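Local coordinates for protein dTDP-4-dehydrorhamnose reductase (Sulfolobus tokodaii, PDB 2GGS) that binds NADPH and probably uses it to reduce dTDP-4-dehydrorhamnose in the making of dTDP-rhamnose, at residues A[173-185]-A[241-253]. Numbering follows the deposited sequence.
Sequences TVFAFKGYYSPIS and IAKRPYDSSLDSS
Arg244 meets Phe177 with the root of its side chain: CB sits over one face of the ring, 4.3 Å from the centroid, a CH-pi contact. The chain then bends about its CB–CG bond, which turns the guanidinium away from the ring, to the carbonyl of Ala242 and a salt bridge to Asp71. At Pro245 it is the carbonyl O that counts; it lies in plane at the ring edge of Phe177, 3.5 Å from CE2, and is hydrogen-bonded to a water that bridges the two segments through further bonds to Tyr180 O and Ser248 OG. Tyr246 accepts Tyr180 N at its carbonyl O, 2.8 Å away and in the carbonyl plane. With CG anti to the backbone N (chi1 179°), the Tyr246 ring swings back beside Tyr180, whose edge turns toward its face in an offset edge-to-face pair, planes 79° apart. The Asp247 carboxylate passes obliquely across the root of the Tyr180 side chain, its plane 35° from the ring, with OD1 3.4 Å from Tyr180 CB. OD1 accepts from Ser249 N, which closes an Asx turn, and also from Ser249 OG, while OD2 pairs with Arg211. Cut back to an alanine, this position would probably leave Arg211 without its carboxylate partner and Ser249 N and OG without the acceptor that holds the turn. Ser248 N returns a bond to Tyr180 O at 3.0 Å, and its OG is also bonded to Asp108. Farther along, Leu250 N donates to Ser182 OG over 3.3 Å. The Tyr180–Asp247 pair is thus a single beta bridge, through which the loop after strand 231-234 runs beside strand 180-181, close to the cofactor site of this NADP-binding Rossmann-type fold: the Tyr181 side chain is about 6 Å from the bound NADPH.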
ATOM      1  N   THR A 173      -0.692  26.962   2.145  1.00 31.73           N
ATOM      2  CA  THR A 173      -0.930  26.359   3.446  1.00 30.45           C
ATOM      3  C   THR A 173      -1.255  24.873   3.310  1.00 30.01           C
ATOM      4  O   THR A 173      -2.095  24.468   2.465  1.00 29.90           O
ATOM      5  CB  THR A 173      -2.030  27.097   4.207  1.00 31.05           C
ATOM      6  OG1 THR A 173      -1.615  28.455   4.406  1.00 31.70           O
ATOM      7  CG2 THR A 173      -2.325  26.433   5.572  1.00 31.27           C
ATOM      8  N   VAL A 174      -0.539  24.071   4.102  1.00 28.64           N
ATOM      9  CA  VAL A 174      -0.828  22.657   4.276  1.00 27.08           C
ATOM     10  C   VAL A 174      -1.748  22.477   5.466  1.00 27.28           C
ATOM     11  O   VAL A 174      -1.461  22.948   6.570  1.00 27.50           O
ATOM     12  CB  VAL A 174       0.478  21.825   4.531  1.00 26.65           C
ATOM     13  CG1 VAL A 174       0.128  20.443   5.064  1.00 27.02           C
ATOM     14  CG2 VAL A 174       1.270  21.683   3.269  1.00 26.86           C
ATOM     15  N   PHE A 175      -2.877  21.810   5.241  1.00 26.60           N
ATOM     16  CA  PHE A 175      -3.775  21.437   6.322  1.00 26.97           C
ATOM     17  C   PHE A 175      -3.522  20.000   6.768  1.00 26.56           C
ATOM     18  O   PHE A 175      -3.801  19.049   6.044  1.00 27.99           O
ATOM     19  CB  PHE A 175      -5.227  21.685   5.887  1.00 27.33           C
ATOM     20  CG  PHE A 175      -5.498  23.128   5.599  1.00 27.04           C
ATOM     21  CD1 PHE A 175      -5.757  24.008   6.649  1.00 29.10           C
ATOM     22  CD2 PHE A 175      -5.392  23.625   4.315  1.00 27.80           C
ATOM     23  CE1 PHE A 175      -5.968  25.354   6.401  1.00 29.66           C
ATOM     24  CE2 PHE A 175      -5.598  24.977   4.053  1.00 29.34           C
ATOM     25  CZ  PHE A 175      -5.878  25.842   5.102  1.00 28.47           C
ATOM     26  N   ALA A 176      -2.932  19.847   7.944  1.00 24.55           N
ATOM     27  CA  ALA A 176      -2.486  18.540   8.386  1.00 23.98           C
ATOM     28  C   ALA A 176      -3.488  17.952   9.340  1.00 23.22           C
ATOM     29  O   ALA A 176      -3.751  18.481  10.417  1.00 22.84           O
ATOM     30  CB  ALA A 176      -1.061  18.597   9.022  1.00 22.53           C
ATOM     31  N   PHE A 177      -4.061  16.823   8.922  1.00 22.51           N
ATOM     32  CA  PHE A 177      -4.965  16.075   9.760  1.00 21.61           C
ATOM     33  C   PHE A 177      -4.359  15.798  11.136  1.00 21.43           C
ATOM     34  O   PHE A 177      -3.232  15.312  11.237  1.00 21.28           O
ATOM     35  CB  PHE A 177      -5.331  14.754   9.059  1.00 22.09           C
ATOM     36  CG  PHE A 177      -6.244  13.860   9.855  1.00 23.01           C
ATOM     37  CD1 PHE A 177      -7.517  14.297  10.247  1.00 24.94           C
ATOM     38  CD2 PHE A 177      -5.857  12.550  10.176  1.00 23.06           C
ATOM     39  CE1 PHE A 177      -8.383  13.463  10.973  1.00 24.83           C
ATOM     40  CE2 PHE A 177      -6.713  11.696  10.912  1.00 23.95           C
ATOM     41  CZ  PHE A 177      -7.996  12.154  11.296  1.00 22.63           C
ATOM     42  N   LYS A 178      -5.120  16.110  12.181  1.00 21.18           N
ATOM     43  CA  LYS A 178      -4.757  15.708  13.542  1.00 21.99           C
ATOM     44  C   LYS A 178      -4.960  14.212  13.722  1.00 22.53           C
ATOM     45  O   LYS A 178      -6.076  13.759  13.992  1.00 21.25           O
ATOM     46  CB  LYS A 178      -5.565  16.486  14.593  1.00 23.25           C
ATOM     47  CG  LYS A 178      -5.126  16.245  16.055  1.00 24.36           C
ATOM     48  CD  LYS A 178      -5.991  17.085  17.012  1.00 24.88           C
ATOM     49  CE  LYS A 178      -5.910  16.653  18.448  1.00 29.96           C
ATOM     50  NZ  LYS A 178      -7.049  17.298  19.178  1.00 30.39           N
ATOM     51  N   GLY A 179      -3.865  13.464  13.588  1.00 21.84           N
ATOM     52  CA  GLY A 179      -3.886  12.019  13.779  1.00 20.57           C
ATOM     53  C   GLY A 179      -2.552  11.433  13.369  1.00 19.52           C
ATOM     54  O   GLY A 179      -1.703  12.148  12.812  1.00 20.40           O
ATOM     55  N   TYR A 180      -2.398  10.136  13.612  1.00 18.85           N
ATOM     56  CA  TYR A 180      -1.094   9.430  13.564  1.00 18.14           C
ATOM     57  C   TYR A 180      -1.250   8.436  12.433  1.00 18.05           C
ATOM     58  O   TYR A 180      -2.300   7.780  12.338  1.00 18.02           O
ATOM     59  CB  TYR A 180      -0.770   8.804  14.881  1.00 19.02           C
ATOM     60  CG  TYR A 180      -0.656   9.862  15.970  1.00 19.84           C
ATOM     61  CD1 TYR A 180      -1.791  10.325  16.595  1.00 21.24           C
ATOM     62  CD2 TYR A 180       0.591  10.377  16.348  1.00 22.51           C
ATOM     63  CE1 TYR A 180      -1.728  11.290  17.557  1.00 20.81           C
ATOM     64  CE2 TYR A 180       0.685  11.376  17.359  1.00 20.60           C
ATOM     65  CZ  TYR A 180      -0.493  11.806  17.951  1.00 20.34           C
ATOM     66  OH  TYR A 180      -0.475  12.762  18.958  1.00 24.85           O
ATOM     67  N   TYR A 181      -0.190   8.167  11.701  1.00 17.83           N
ATOM     68  CA  TYR A 181       0.066   6.853  11.154  1.00 17.41           C
ATOM     69  C   TYR A 181       1.516   6.401  11.054  1.00 18.07           C
ATOM     70  O   TYR A 181       2.357   6.894  11.810  1.00 18.07           O
ATOM     71  CB  TYR A 181      -0.576   6.988   9.720  1.00 17.61           C
ATOM     72  CG  TYR A 181       0.145   7.936   8.714  1.00 18.10           C
ATOM     73  CD1 TYR A 181       0.792   9.123   9.138  1.00 19.38           C
ATOM     74  CD2 TYR A 181       0.126   7.662   7.344  1.00 16.29           C
ATOM     75  CE1 TYR A 181       1.455   9.963   8.245  1.00 20.00           C
ATOM     76  CE2 TYR A 181       0.759   8.515   6.422  1.00 16.68           C
ATOM     77  CZ  TYR A 181       1.429   9.664   6.872  1.00 19.28           C
ATOM     78  OH  TYR A 181       2.088  10.463   5.958  1.00 20.11           O
ATOM     79  N   SER A 182       1.824   5.470  10.137  1.00 15.84           N
ATOM     80  CA  SER A 182       3.162   4.917  10.078  1.00 17.56           C
ATOM     81  C   SER A 182       3.747   4.900   8.632  1.00 15.98           C
ATOM     82  O   SER A 182       3.960   3.836   8.054  1.00 14.87           O
ATOM     83  CB  SER A 182       3.185   3.497  10.697  1.00 18.47           C
ATOM     84  OG  SER A 182       2.109   2.755  10.232  1.00 28.66           O
ATOM     85  N   PRO A 183       4.053   6.087   8.095  1.00 16.25           N
ATOM     86  CA  PRO A 183       4.394   6.183   6.672  1.00 15.99           C
ATOM     87  C   PRO A 183       5.698   5.442   6.349  1.00 16.36           C
ATOM     88  O   PRO A 183       6.675   5.531   7.107  1.00 17.44           O
ATOM     89  CB  PRO A 183       4.558   7.694   6.452  1.00 16.67           C
ATOM     90  CG  PRO A 183       4.915   8.240   7.849  1.00 15.50           C
ATOM     91  CD  PRO A 183       4.055   7.411   8.759  1.00 15.37           C
ATOM     92  N   ILE A 184       5.711   4.707   5.240  1.00 14.03           N
ATOM     93  CA  ILE A 184       6.892   4.029   4.748  1.00 14.55           C
ATOM     94  C   ILE A 184       7.091   4.435   3.298  1.00 14.55           C
ATOM     95  O   ILE A 184       6.102   4.568   2.547  1.00 14.10           O
ATOM     96  CB  ILE A 184       6.727   2.470   4.913  1.00 15.44           C
ATOM     97  CG1 ILE A 184       8.007   1.681   4.552  1.00 14.54           C
ATOM     98  CG2 ILE A 184       5.414   1.953   4.139  1.00 13.48           C
ATOM     99  CD1 ILE A 184       7.909   0.205   4.937  1.00 15.40           C
ATOM    100  N   SER A 185       8.332   4.659   2.883  1.00 13.66           N
ATOM    101  CA  SER A 185       8.591   4.937   1.458  1.00 13.09           C
ATOM    102  C   SER A 185       8.311   3.709   0.634  1.00 12.71           C
ATOM    103  O   SER A 185       8.493   2.569   1.089  1.00 12.44           O
ATOM    104  CB  SER A 185      10.014   5.393   1.180  1.00 14.01           C
ATOM    105  OG  SER A 185      10.934   4.382   1.553  1.00 14.15           O
ATOM    106  N   ILE A 241     -14.214  13.751   1.950  1.00 31.41           N
ATOM    107  CA  ILE A 241     -15.510  13.072   2.006  1.00 31.50           C
ATOM    108  C   ILE A 241     -15.470  11.963   3.071  1.00 30.63           C
ATOM    109  O   ILE A 241     -16.340  11.891   3.935  1.00 31.17           O
ATOM    110  CB  ILE A 241     -15.961  12.517   0.614  1.00 32.24           C
ATOM    111  CG1 ILE A 241     -16.247  13.658  -0.372  1.00 34.04           C
ATOM    112  CG2 ILE A 241     -17.211  11.656   0.746  1.00 33.79           C
ATOM    113  CD1 ILE A 241     -15.221  13.815  -1.465  1.00 35.15           C
ATOM    114  N   ALA A 242     -14.454  11.112   3.016  1.00 28.64           N
ATOM    115  CA  ALA A 242     -14.361   9.989   3.959  1.00 27.78           C
ATOM    116  C   ALA A 242     -13.767  10.385   5.312  1.00 26.40           C
ATOM    117  O   ALA A 242     -12.988  11.327   5.388  1.00 26.92           O
ATOM    118  CB  ALA A 242     -13.551   8.856   3.328  1.00 27.43           C
ATOM    119  N   LYS A 243     -14.138   9.668   6.369  1.00 25.08           N
ATOM    120  CA  LYS A 243     -13.524   9.846   7.686  1.00 24.57           C
ATOM    121  C   LYS A 243     -12.206   9.088   7.686  1.00 23.98           C
ATOM    122  O   LYS A 243     -12.151   7.984   7.142  1.00 23.00           O
ATOM    123  CB  LYS A 243     -14.428   9.305   8.774  1.00 25.22           C
ATOM    124  CG  LYS A 243     -15.658  10.174   9.080  1.00 30.67           C
ATOM    125  CD  LYS A 243     -16.899   9.339   9.503  1.00 36.96           C
ATOM    126  CE  LYS A 243     -17.816   8.913   8.313  1.00 39.85           C
ATOM    127  NZ  LYS A 243     -18.236  10.058   7.428  1.00 44.27           N
ATOM    128  N   ARG A 244     -11.147   9.692   8.224  1.00 21.93           N
ATOM    129  CA  ARG A 244      -9.854   8.983   8.405  1.00 21.38           C
ATOM    130  C   ARG A 244      -9.748   8.485   9.837  1.00 21.29           C
ATOM    131  O   ARG A 244     -10.220   9.162  10.745  1.00 22.21           O
ATOM    132  CB  ARG A 244      -8.678   9.919   8.091  1.00 21.97           C
ATOM    133  CG  ARG A 244      -8.203   9.935   6.630  1.00 20.57           C
ATOM    134  CD  ARG A 244      -9.306  10.303   5.644  1.00 22.65           C
ATOM    135  NE  ARG A 244      -8.725  10.540   4.319  1.00 19.85           N
ATOM    136  CZ  ARG A 244      -9.416  11.069   3.301  1.00 21.49           C
ATOM    137  NH1 ARG A 244     -10.701  11.389   3.469  1.00 21.36           N
ATOM    138  NH2 ARG A 244      -8.837  11.263   2.124  1.00 24.39           N
ATOM    139  N   PRO A 245      -9.114   7.309  10.050  1.00 21.23           N
ATOM    140  CA  PRO A 245      -8.869   6.828  11.424  1.00 20.47           C
ATOM    141  C   PRO A 245      -7.931   7.776  12.162  1.00 20.77           C
ATOM    142  O   PRO A 245      -6.980   8.279  11.585  1.00 19.93           O
ATOM    143  CB  PRO A 245      -8.225   5.435  11.219  1.00 21.08           C
ATOM    144  CG  PRO A 245      -7.675   5.471   9.812  1.00 19.93           C
ATOM    145  CD  PRO A 245      -8.610   6.364   9.027  1.00 20.21           C
ATOM    146  N   TYR A 246      -8.237   8.053  13.426  1.00 20.07           N
ATOM    147  CA  TYR A 246      -7.401   8.973  14.229  1.00 20.92           C
ATOM    148  C   TYR A 246      -5.939   8.536  14.373  1.00 19.93           C
ATOM    149  O   TYR A 246      -5.037   9.310  14.078  1.00 20.76           O
ATOM    150  CB  TYR A 246      -8.003   9.178  15.614  1.00 22.04           C
ATOM    151  CG  TYR A 246      -7.155  10.088  16.472  1.00 23.76           C
ATOM    152  CD1 TYR A 246      -7.019  11.441  16.153  1.00 26.82           C
ATOM    153  CD2 TYR A 246      -6.461   9.590  17.562  1.00 25.79           C
ATOM    154  CE1 TYR A 246      -6.217  12.286  16.928  1.00 27.69           C
ATOM    155  CE2 TYR A 246      -5.655  10.427  18.349  1.00 27.48           C
ATOM    156  CZ  TYR A 246      -5.554  11.772  18.019  1.00 27.65           C
ATOM    157  OH  TYR A 246      -4.782  12.626  18.792  1.00 30.28           O
ATOM    158  N   ASP A 247      -5.721   7.310  14.813  1.00 18.59           N
ATOM    159  CA  ASP A 247      -4.388   6.746  14.947  1.00 18.53           C
ATOM    160  C   ASP A 247      -4.369   5.380  14.310  1.00 17.35           C
ATOM    161  O   ASP A 247      -4.740   4.379  14.944  1.00 18.96           O
ATOM    162  CB  ASP A 247      -3.955   6.645  16.419  1.00 18.58           C
ATOM    163  CG  ASP A 247      -2.529   6.195  16.564  1.00 20.34           C
ATOM    164  OD1 ASP A 247      -1.955   5.687  15.572  1.00 18.78           O
ATOM    165  OD2 ASP A 247      -1.938   6.360  17.660  1.00 19.87           O
ATOM    166  N   SER A 248      -3.932   5.331  13.059  1.00 16.32           N
ATOM    167  CA  SER A 248      -3.870   4.024  12.349  1.00 15.78           C
ATOM    168  C   SER A 248      -2.443   3.461  12.344  1.00 16.35           C
ATOM    169  O   SER A 248      -2.106   2.530  11.610  1.00 16.06           O
ATOM    170  CB  SER A 248      -4.445   4.188  10.931  1.00 15.52           C
ATOM    171  OG  SER A 248      -3.649   5.061  10.172  1.00 16.76           O
ATOM    172  N   SER A 249      -1.579   3.985  13.227  1.00 16.35           N
ATOM    173  CA  SER A 249      -0.219   3.493  13.236  1.00 16.22           C
ATOM    174  C   SER A 249      -0.226   1.979  13.433  1.00 15.52           C
ATOM    175  O   SER A 249      -1.123   1.434  14.115  1.00 16.37           O
ATOM    176  CB  SER A 249       0.609   4.176  14.340  1.00 17.06           C
ATOM    177  OG  SER A 249      -0.006   3.994  15.585  1.00 18.27           O
ATOM    178  N   LEU A 250       0.767   1.317  12.825  1.00 14.90           N
ATOM    179  CA  LEU A 250       0.934  -0.144  12.948  1.00 14.21           C
ATOM    180  C   LEU A 250       2.105  -0.523  13.824  1.00 15.67           C
ATOM    181  O   LEU A 250       3.124   0.156  13.835  1.00 16.72           O
ATOM    182  CB  LEU A 250       1.146  -0.800  11.575  1.00 14.41           C
ATOM    183  CG  LEU A 250       0.034  -0.508  10.571  1.00 13.30           C
ATOM    184  CD1 LEU A 250       0.432  -1.352   9.311  1.00 13.46           C
ATOM    185  CD2 LEU A 250      -1.318  -0.912  11.166  1.00 15.58           C
ATOM    186  N   ASP A 251       1.933  -1.626  14.539  1.00 16.31           N
ATOM    187  CA  ASP A 251       3.019  -2.248  15.280  1.00 17.68           C
ATOM    188  C   ASP A 251       3.668  -3.274  14.371  1.00 17.20           C
ATOM    189  O   ASP A 251       3.041  -4.275  14.021  1.00 17.67           O
ATOM    190  CB  ASP A 251       2.481  -2.856  16.587  1.00 17.74           C
ATOM    191  CG  ASP A 251       3.573  -3.554  17.394  1.00 22.42           C
ATOM    192  OD1 ASP A 251       4.698  -3.733  16.903  1.00 23.17           O
ATOM    193  OD2 ASP A 251       3.283  -3.966  18.528  1.00 26.96           O
ATOM    194  N   SER A 252       4.875  -2.967  13.903  1.00 16.91           N
ATOM    195  CA  SER A 252       5.609  -3.844  12.970  1.00 16.66           C
ATOM    196  C   SER A 252       6.689  -4.642  13.710  1.00 16.20           C
ATOM    197  O   SER A 252       7.668  -5.056  13.098  1.00 15.82           O
ATOM    198  CB  SER A 252       6.239  -3.064  11.793  1.00 17.84           C
ATOM    199  OG  SER A 252       5.254  -2.430  10.956  1.00 17.89           O
ATOM    200  N   SER A 253       6.496  -4.867  15.017  1.00 16.84           N
ATOM    201  CA  SER A 253       7.552  -5.561  15.807  1.00 18.45           C
ATOM    202  C   SER A 253       7.917  -6.918  15.241  1.00 17.62           C
ATOM    203  O   SER A 253       9.103  -7.270  15.208  1.00 18.63           O
ATOM    204  CB  SER A 253       7.175  -5.671  17.291  1.00 18.20           C
ATOM    205  OG  SER A 253       6.975  -4.380  17.859  1.00 20.90           O
TER
HETATM  206  O   HOH W   1      -4.571   7.587  10.199  1.00 18.31           O